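Local coordinates for nitrate transport protein nrtA (Synechocystis sp., PDB 2G29) that binds nitrate as the solute-binding protein of the NrtABCD ABC transporter, which takes up nitrate and probably nitrite, at residues L68-S72 against W73-R77; R77-L80 against V81-S84; V190-P193 against A194-V197. All blocks are in the same frame, centred on the assembly; numbering follows the deposited sequence.

Contact 1. Residues L68-S72 against W73-R77; sequences LKQAS and WGTTR. With NO3 (nitrate ion), chain B.
Trp73 opens the helix directly after Ser72, and its indole meets the nitrate ion at the ring edge: O3 of the nitrate lies in the ring plane, 2.8 Å from Trp73 NE1, in a hydrogen bond bent to 149° at the proton. On the chain side, the carbonyl carbon of Ser72 approaches the base of the indole obliquely, nearest to Trp73 CB. The amide of Gln70 is the other flat group. Its OE1 comes within 3.5 Å of Thr76 CA, while its CB and CG pack on Thr76 OG1, the two side chains crossing at about a right angle. A bend of the Gln70 chain beyond CG turns the amide back along the chain, where NE2 donates to Leu68 O in its own segment and OE1 accepts from Asn79.

Between these groups the strand 66-69 passes through a short turn into the helix 73-82, and Ser72 is the N-cap. Ser72 OG accepts from Thr75 N at 3.0 Å, and Thr75 OG1 in return accepts from Ser72 N at 3.1 Å, which makes a reciprocal capping box. Each hydroxyl stands between its own backbone N and carbonyl carbon (chi1 68° and 65°), the rotation that folds it back toward the partner's N-H. Ser72 O is gripped twice, by Thr76 N and by Thr76 OG1, both at 2.9 Å and from opposite faces of the carbonyl plane.

The box thus satisfies the N-H of Thr75 in the first turn and that of the N-cap Ser72, and fixes the turn from which Trp73 projects. With Lys240 and Gly211 also hydrogen-bonded to the nitrate, the neutral indole N-H adds a directional bond to the anion site, and the nearby helix N-terminus may add a mildly favourable field.

Contact 2. Residues R77-L80 against V81-S84; sequences RDNL and VLGS
Val81 lies beside Arg77, which precedes it by one helical turn, the two side chains pointing the same way. Val81 N donates to Arg77 O at 2.9 Å. Its CG2, anti to the carbonyl carbon, rests 3.3 Å from the same Arg77 O and 4.1 Å from Arg77 CD, the methyl meeting the aliphatic part of the arginine chain. Bends at chi2 and chi3 (-85° and -46°) bring NE alongside the carboxylate of Asp78, where Arg77 NE forms a salt bridge of 2.8 Å with Asp78 OD1. The carboxylate is met from above its plane, and the bond is tilted from the guanidinium plane; the other end of the group, NH1, reaches Val107 O.

Leu82 follows on the neighbouring side of the helix. Its N donates to Asp78 O at 3.0 Å, and its CB and CG lie over that same carbonyl oxygen. Farther out, Leu82 CD1 comes 4.0 Å from Asn79 OD1, the two side chains crossing at a slant; the amide nitrogen of Asn79 has its partner in Gln70.

Gly83 N gives the last of three successive i-to-i+4 bonds, to Asn79 O at 3.0 Å. Gly83 then leaves helical geometry with a phi of 86°, a conformation that favours glycine.

This segment is therefore the C-terminal end of the helix 73-82. Leu80 O is taken by Arg245, a cationic donor that would probably stabilise the negative end of the helix dipole. Along the flank, the salt bridge between consecutive residues is likely to moderate the charge of Arg77, while its methylene groups supply apolar contact for Val81.

Contact 3. Residues V190-P193 against A194-V197; sequences VVPP and AQMV
Met196 folds back onto Val191, its SD 3.8 Å from Val191 CB and its CE 3.4 Å from Val191 O. A bend at chi2 (-78°) brings the thioether over the valine, whose CG1 also touches the backbone of Gln195. On the outer side, the extended Gln195 lays its terminal amide obliquely across the Pro192 ring, NE2 standing 3.6 Å from Pro192 CG.

Two backbone bonds set these side chains. Gln195 N donates to Pro192 O at 2.8 Å and Met196 N to Pro193 O at 3.2 Å. Pro193 O also receives a bond from a water that accepts from Val197 N, linking the turn to the first residues of helix 196-201.

Farther out, Met196 packs on Ala159, Phe208 and Val210 of the neighbouring strands, and Pro193 on Val210. An alanine in place of Met196 would remove the thioether and is likely to open a gap among Val191, Phe208 and Val210. The chemistry is thus mainly apolar: the thioether fastens the start of the helix to the sheet, while the turn, bridged by the water, places the Pro193 side chain about 3 Å from the nitrate at the nearest atoms.

Contacts 1 and 2 are successive parts of the helix 73-82, its capped start and its glycine-ended close. They share Arg77, their centres lie about 9 Å apart, and a probable hydrogen bond of 2.8 Å from Asn79 ND2 to Gln70 OE1 ties them together. Contact 3 runs from the end of strand 187-190, an outermost strand of the other five-stranded sheet, into helix 196-201. It meets contact 1 beside the nitrate, where Trp73 NE1 is 3.5 Å from Pro193 CG, consistent with a ligand held between two domains. A second touch, Ser72 CB to Pro192 CG at 3.7 Å, lies away from the ion. Contact 2 lies farther along helix 73-82, its nearest atoms about 9 Å from those of contact 3.

Contact 1. Residues L68-S72 against W73-R77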
ATOM      1  N   LEU A  68       7.689  -8.086  12.745  1.00 11.39           N
ATOM      2  CA  LEU A  68       7.390  -7.156  13.841  1.00 11.78           C
ATOM      3  C   LEU A  68       6.446  -6.017  13.576  1.00 11.42           C
ATOM      4  O   LEU A  68       6.716  -5.171  12.733  1.00 11.49           O
ATOM      5  CB  LEU A  68       8.697  -6.556  14.309  1.00 13.03           C
ATOM      6  CG  LEU A  68       9.735  -7.580  14.755  1.00 12.96           C
ATOM      7  CD1 LEU A  68      11.099  -6.942  14.764  1.00 14.53           C
ATOM      8  CD2 LEU A  68       9.356  -8.110  16.134  1.00 14.34           C
ATOM      9  N   LYS A  69       5.350  -6.003  14.310  1.00 11.11           N
ATOM     10  CA  LYS A  69       4.327  -4.988  14.122  1.00 11.06           C
ATOM     11  C   LYS A  69       4.849  -3.600  14.477  1.00 10.91           C
ATOM     12  O   LYS A  69       5.449  -3.402  15.541  1.00 13.08           O
ATOM     13  CB  LYS A  69       3.098  -5.299  14.987  1.00 12.52           C
ATOM     14  CG  LYS A  69       1.913  -4.376  14.641  1.00 14.64           C
ATOM     15  CD  LYS A  69       0.708  -4.552  15.543  1.00 19.76           C
ATOM     16  CE  LYS A  69       0.053  -5.889  15.430  1.00 21.35           C
ATOM     17  NZ  LYS A  69      -1.089  -5.927  16.409  1.00 23.56           N
ATOM     18  N   GLN A  70       4.603  -2.645  13.577  1.00  9.74           N
ATOM     19  CA  GLN A  70       4.978  -1.235  13.743  1.00  9.90           C
ATOM     20  C   GLN A  70       3.715  -0.466  14.117  1.00 10.26           C
ATOM     21  O   GLN A  70       2.610  -0.825  13.694  1.00 10.78           O
ATOM     22  CB  GLN A  70       5.543  -0.690  12.428  1.00  9.58           C
ATOM     23  CG  GLN A  70       6.691  -1.522  11.853  1.00  9.50           C
ATOM     24  CD  GLN A  70       7.952  -1.433  12.716  1.00 12.96           C
ATOM     25  OE1 GLN A  70       8.584  -0.371  12.795  1.00 12.98           O
ATOM     26  NE2 GLN A  70       8.336  -2.556  13.347  1.00 12.56           N
ATOM     27  N   ALA A  71       3.867   0.595  14.899  1.00 10.25           N
ATOM     28  CA  ALA A  71       2.699   1.380  15.331  1.00 11.73           C
ATOM     29  C   ALA A  71       2.159   2.288  14.229  1.00 11.20           C
ATOM     30  O   ALA A  71       0.933   2.479  14.136  1.00 11.60           O
ATOM     31  CB  ALA A  71       3.055   2.214  16.584  1.00 12.13           C
ATOM     32  N   SER A  72       3.051   2.835  13.405  1.00 10.62           N
ATOM     33  CA  SER A  72       2.610   3.743  12.340  1.00  9.38           C
ATOM     34  C   SER A  72       3.622   3.782  11.219  1.00  9.62           C
ATOM     35  O   SER A  72       4.707   3.191  11.319  1.00  9.37           O
ATOM     36  CB  SER A  72       2.469   5.156  12.919  1.00  9.88           C
ATOM     37  OG  SER A  72       3.795   5.665  13.270  1.00 11.23           O
ATOM     38  N   TRP A  73       3.297   4.480  10.128  1.00  9.50           N
ATOM     39  CA  TRP A  73       4.255   4.567   9.051  1.00  8.40           C
ATOM     40  C   TRP A  73       5.418   5.452   9.505  1.00  8.37           C
ATOM     41  O   TRP A  73       6.534   5.263   9.072  1.00 10.55           O
ATOM     42  CB  TRP A  73       3.584   5.062   7.759  1.00  9.30           C
ATOM     43  CG  TRP A  73       2.695   4.008   7.161  1.00  8.79           C
ATOM     44  CD1 TRP A  73       1.364   4.107   6.936  1.00  8.75           C
ATOM     45  CD2 TRP A  73       3.086   2.678   6.740  1.00  9.50           C
ATOM     46  NE1 TRP A  73       0.886   2.938   6.395  1.00 10.51           N
ATOM     47  CE2 TRP A  73       1.916   2.048   6.257  1.00  9.02           C
ATOM     48  CE3 TRP A  73       4.311   1.977   6.697  1.00  9.08           C
ATOM     49  CZ2 TRP A  73       1.909   0.741   5.803  1.00  9.34           C
ATOM     50  CZ3 TRP A  73       4.308   0.679   6.244  1.00  9.68           C
ATOM     51  CH2 TRP A  73       3.111   0.070   5.781  1.00  8.89           C
ATOM     52  N   GLY A  74       5.142   6.362  10.430  1.00 10.04           N
ATOM     53  CA  GLY A  74       6.208   7.198  10.955  1.00 10.08           C
ATOM     54  C   GLY A  74       7.183   6.366  11.772  1.00 10.17           C
ATOM     55  O   GLY A  74       8.381   6.560  11.638  1.00 10.96           O
ATOM     56  N   THR A  75       6.687   5.427  12.586  1.00 10.13           N
ATOM     57  CA  THR A  75       7.631   4.608  13.347  1.00 10.85           C
ATOM     58  C   THR A  75       8.313   3.588  12.475  1.00 10.61           C
ATOM     59  O   THR A  75       9.458   3.237  12.710  1.00 11.00           O
ATOM     60  CB  THR A  75       7.017   3.888  14.570  1.00 10.54           C
ATOM     61  OG1 THR A  75       6.048   2.929  14.158  1.00 12.00           O
ATOM     62  CG2 THR A  75       6.426   4.861  15.535  1.00 10.86           C
ATOM     63  N   THR A  76       7.632   3.119  11.446  1.00 10.43           N
ATOM     64  CA  THR A  76       8.263   2.216  10.459  1.00  9.63           C
ATOM     65  C   THR A  76       9.470   2.942   9.851  1.00 11.30           C
ATOM     66  O   THR A  76      10.561   2.376   9.766  1.00 11.56           O
ATOM     67  CB  THR A  76       7.279   1.865   9.320  1.00  9.79           C
ATOM     68  OG1 THR A  76       6.191   1.098   9.870  1.00 10.60           O
ATOM     69  CG2 THR A  76       7.966   1.032   8.247  1.00 10.80           C
ATOM     70  N   ARG A  77       9.272   4.187   9.421  1.00 11.31           N
ATOM     71  CA  ARG A  77      10.336   5.004   8.850  1.00 11.13           C
ATOM     72  C   ARG A  77      11.443   5.166   9.881  1.00 10.77           C
ATOM     73  O   ARG A  77      12.623   5.018   9.555  1.00 11.13           O
ATOM     74  CB  ARG A  77       9.749   6.377   8.456  1.00 11.65           C
ATOM     75  CG  ARG A  77      10.750   7.448   7.949  1.00 13.67           C
ATOM     76  CD  ARG A  77      11.429   8.242   9.073  1.00 14.30           C
ATOM     77  NE  ARG A  77      10.467   8.676  10.083  1.00 13.39           N
ATOM     78  CZ  ARG A  77       9.514   9.584   9.899  1.00 16.85           C
ATOM     79  NH1 ARG A  77       9.385  10.200   8.727  1.00 16.21           N
ATOM     80  NH2 ARG A  77       8.651   9.838  10.880  1.00 14.63           N
TER
HETATM   81  N   NO3 B 700      -2.790   1.399   5.062  1.00 13.58           N
HETATM   82  O1  NO3 B 700      -3.116   0.437   4.149  1.00 11.55           O
HETATM   83  O2  NO3 B 700      -3.570   2.115   5.907  1.00 13.12           O
HETATM   84  O3  NO3 B 700      -1.322   1.779   5.128  1.00 12.31           O

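Contact 2. Residues R77-L80 against V81-S84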
ATOM      1  N   ARG A  77       9.272   4.187   9.421  1.00 11.31           N
ATOM      2  CA  ARG A  77      10.336   5.004   8.850  1.00 11.13           C
ATOM      3  C   ARG A  77      11.443   5.166   9.881  1.00 10.77           C
ATOM      4  O   ARG A  77      12.623   5.018   9.555  1.00 11.13           O
ATOM      5  CB  ARG A  77       9.749   6.377   8.456  1.00 11.65           C
ATOM      6  CG  ARG A  77      10.750   7.448   7.949  1.00 13.67           C
ATOM      7  CD  ARG A  77      11.429   8.242   9.073  1.00 14.30           C
ATOM      8  NE  ARG A  77      10.467   8.676  10.083  1.00 13.39           N
ATOM      9  CZ  ARG A  77       9.514   9.584   9.899  1.00 16.85           C
ATOM     10  NH1 ARG A  77       9.385  10.200   8.727  1.00 16.21           N
ATOM     11  NH2 ARG A  77       8.651   9.838  10.880  1.00 14.63           N
ATOM     12  N   ASP A  78      11.069   5.429  11.136  1.00 10.14           N
ATOM     13  CA  ASP A  78      12.098   5.579  12.181  1.00 10.95           C
ATOM     14  C   ASP A  78      12.947   4.316  12.336  1.00 10.88           C
ATOM     15  O   ASP A  78      14.186   4.388  12.432  1.00 11.86           O
ATOM     16  CB  ASP A  78      11.487   5.894  13.549  1.00 11.98           C
ATOM     17  CG  ASP A  78      10.797   7.259  13.597  1.00 12.47           C
ATOM     18  OD1 ASP A  78      11.115   8.161  12.780  1.00 14.06           O
ATOM     19  OD2 ASP A  78       9.950   7.476  14.485  1.00 15.09           O
ATOM     20  N   ASN A  79      12.296   3.166  12.369  1.00 11.31           N
ATOM     21  CA  ASN A  79      13.026   1.920  12.540  1.00 11.07           C
ATOM     22  C   ASN A  79      13.868   1.542  11.331  1.00 10.74           C
ATOM     23  O   ASN A  79      14.909   0.914  11.482  1.00 11.56           O
ATOM     24  CB  ASN A  79      12.045   0.806  12.946  1.00 13.07           C
ATOM     25  CG  ASN A  79      11.608   0.941  14.393  1.00 13.05           C
ATOM     26  OD1 ASN A  79      12.434   1.283  15.239  1.00 13.74           O
ATOM     27  ND2 ASN A  79      10.321   0.683  14.695  1.00 10.98           N
ATOM     28  N   LEU A  80      13.441   1.928  10.132  1.00 11.09           N
ATOM     29  CA  LEU A  80      14.242   1.662   8.939  1.00 10.94           C
ATOM     30  C   LEU A  80      15.469   2.587   8.922  1.00 11.98           C
ATOM     31  O   LEU A  80      16.541   2.171   8.509  1.00 12.36           O
ATOM     32  CB  LEU A  80      13.405   1.866   7.668  1.00 11.12           C
ATOM     33  CG  LEU A  80      12.435   0.714   7.370  1.00 10.92           C
ATOM     34  CD1 LEU A  80      11.425   1.199   6.351  1.00 10.73           C
ATOM     35  CD2 LEU A  80      13.170  -0.494   6.813  1.00 11.28           C
ATOM     36  N   VAL A  81      15.306   3.839   9.349  1.00 12.42           N
ATOM     37  CA  VAL A  81      16.448   4.761   9.399  1.00 11.86           C
ATOM     38  C   VAL A  81      17.470   4.223  10.432  1.00 13.01           C
ATOM     39  O   VAL A  81      18.688   4.254  10.209  1.00 14.60           O
ATOM     40  CB  VAL A  81      15.985   6.206   9.732  1.00 13.27           C
ATOM     41  CG1 VAL A  81      17.183   7.079  10.035  1.00 14.46           C
ATOM     42  CG2 VAL A  81      15.237   6.791   8.542  1.00 14.37           C
ATOM     43  N   LEU A  82      16.967   3.664  11.529  1.00 12.59           N
ATOM     44  CA  LEU A  82      17.867   3.079  12.506  1.00 12.77           C
ATOM     45  C   LEU A  82      18.633   1.840  12.003  1.00 12.79           C
ATOM     46  O   LEU A  82      19.872   1.734  12.214  1.00 14.86           O
ATOM     47  CB  LEU A  82      17.107   2.660  13.753  1.00 15.31           C
ATOM     48  CG  LEU A  82      16.767   3.690  14.802  1.00 18.18           C
ATOM     49  CD1 LEU A  82      16.020   2.926  15.894  1.00 18.49           C
ATOM     50  CD2 LEU A  82      18.018   4.401  15.350  1.00 19.22           C
ATOM     51  N   GLY A  83      17.915   0.883  11.404  1.00 11.74           N
ATOM     52  CA  GLY A  83      18.520  -0.348  10.934  1.00 13.17           C
ATOM     53  C   GLY A  83      18.559  -1.316  12.100  1.00 14.27           C
ATOM     54  O   GLY A  83      18.496  -0.896  13.263  1.00 14.78           O
ATOM     55  N   SER A  84      18.679  -2.597  11.811  1.00 14.27           N
ATOM     56  CA  SER A  84      18.698  -3.576  12.889  1.00 15.17           C
ATOM     57  C   SER A  84      19.874  -3.456  13.858  1.00 16.66           C
ATOM     58  O   SER A  84      19.712  -3.725  15.041  1.00 16.41           O
ATOM     59  CB  SER A  84      18.626  -4.995  12.317  1.00 17.20           C
ATOM     60  OG  SER A  84      19.771  -5.296  11.566  1.00 14.29           O
TER

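Contact 3. Residues V190-P193 against A194-V197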
ATOM      1  N   VAL A 190      -2.270  13.180   9.153  1.00 11.51           N
ATOM      2  CA  VAL A 190      -1.796  11.794   9.215  1.00 11.85           C
ATOM      3  C   VAL A 190      -2.359  11.095  10.444  1.00 12.74           C
ATOM      4  O   VAL A 190      -2.270  11.638  11.545  1.00 13.59           O
ATOM      5  CB  VAL A 190      -0.270  11.752   9.344  1.00 10.96           C
ATOM      6  CG1 VAL A 190       0.204  10.303   9.505  1.00 14.01           C
ATOM      7  CG2 VAL A 190       0.378  12.382   8.123  1.00 12.33           C
ATOM      8  N   VAL A 191      -2.919   9.893  10.248  1.00 10.26           N
ATOM      9  CA  VAL A 191      -3.412   9.071  11.356  1.00 10.72           C
ATOM     10  C   VAL A 191      -2.868   7.642  11.103  1.00 10.73           C
ATOM     11  O   VAL A 191      -2.981   7.120   9.985  1.00 11.09           O
ATOM     12  CB  VAL A 191      -4.988   9.002  11.403  1.00  9.62           C
ATOM     13  CG1 VAL A 191      -5.437   8.063  12.510  1.00 10.76           C
ATOM     14  CG2 VAL A 191      -5.577  10.409  11.646  1.00 12.69           C
ATOM     15  N   PRO A 192      -2.259   6.998  12.114  1.00  9.96           N
ATOM     16  CA  PRO A 192      -1.759   5.621  11.896  1.00  9.44           C
ATOM     17  C   PRO A 192      -2.933   4.727  11.446  1.00  9.91           C
ATOM     18  O   PRO A 192      -4.048   4.853  11.955  1.00 10.49           O
ATOM     19  CB  PRO A 192      -1.241   5.208  13.281  1.00  9.65           C
ATOM     20  CG  PRO A 192      -0.826   6.534  13.912  1.00 11.04           C
ATOM     21  CD  PRO A 192      -1.930   7.489  13.469  1.00 10.65           C
ATOM     22  N   PRO A 193      -2.686   3.792  10.526  1.00 10.29           N
ATOM     23  CA  PRO A 193      -3.766   2.925  10.047  1.00 10.00           C
ATOM     24  C   PRO A 193      -4.646   2.278  11.094  1.00 11.99           C
ATOM     25  O   PRO A 193      -5.874   2.338  10.976  1.00 10.69           O
ATOM     26  CB  PRO A 193      -3.034   1.887   9.188  1.00 10.40           C
ATOM     27  CG  PRO A 193      -1.914   2.743   8.568  1.00  9.90           C
ATOM     28  CD  PRO A 193      -1.429   3.559   9.790  1.00  9.82           C
ATOM     29  N   ALA A 194      -4.030   1.689  12.125  1.00 11.70           N
ATOM     30  CA  ALA A 194      -4.796   1.018  13.148  1.00 12.96           C
ATOM     31  C   ALA A 194      -5.560   1.961  14.061  1.00 12.83           C
ATOM     32  O   ALA A 194      -6.293   1.512  14.945  1.00 13.84           O
ATOM     33  CB  ALA A 194      -3.872   0.133  13.962  1.00 13.76           C
ATOM     34  N   GLN A 195      -5.395   3.270  13.864  1.00 11.68           N
ATOM     35  CA  GLN A 195      -6.074   4.260  14.683  1.00 12.73           C
ATOM     36  C   GLN A 195      -7.117   5.059  13.884  1.00 11.73           C
ATOM     37  O   GLN A 195      -7.774   5.948  14.444  1.00 12.43           O
ATOM     38  CB  GLN A 195      -5.061   5.240  15.289  1.00 13.72           C
ATOM     39  CG  GLN A 195      -4.114   4.561  16.295  1.00 18.83           C
ATOM     40  CD  GLN A 195      -2.983   5.472  16.755  1.00 22.71           C
ATOM     41  OE1 GLN A 195      -3.173   6.684  16.946  1.00 26.47           O
ATOM     42  NE2 GLN A 195      -1.797   4.892  16.948  1.00 26.77           N
ATOM     43  N   MET A 196      -7.308   4.718  12.600  1.00 11.43           N
ATOM     44  CA  MET A 196      -8.279   5.454  11.780  1.00 11.55           C
ATOM     45  C   MET A 196      -9.704   5.336  12.318  1.00 11.22           C
ATOM     46  O   MET A 196     -10.418   6.350  12.401  1.00 11.06           O
ATOM     47  CB  MET A 196      -8.219   4.948  10.329  1.00 11.25           C
ATOM     48  CG  MET A 196      -7.004   5.385   9.553  1.00 11.10           C
ATOM     49  SD  MET A 196      -7.219   7.103   9.028  1.00 11.11           S
ATOM     50  CE  MET A 196      -5.725   7.318   8.051  1.00 14.14           C
ATOM     51  N   VAL A 197     -10.139   4.122  12.649  1.00 11.47           N
ATOM     52  CA  VAL A 197     -11.491   3.925  13.152  1.00 13.29           C
ATOM     53  C   VAL A 197     -11.719   4.713  14.462  1.00 13.31           C
ATOM     54  O   VAL A 197     -12.737   5.413  14.603  1.00 16.06           O
ATOM     55  CB  VAL A 197     -11.772   2.391  13.313  1.00 13.95           C
ATOM     56  CG1 VAL A 197     -13.130   2.153  14.021  1.00 15.27           C
ATOM     57  CG2 VAL A 197     -11.833   1.747  11.949  1.00 13.53           C
TER
HETATM   58  O   HOH W   1      -8.300   1.818  12.237  1.00 12.95           O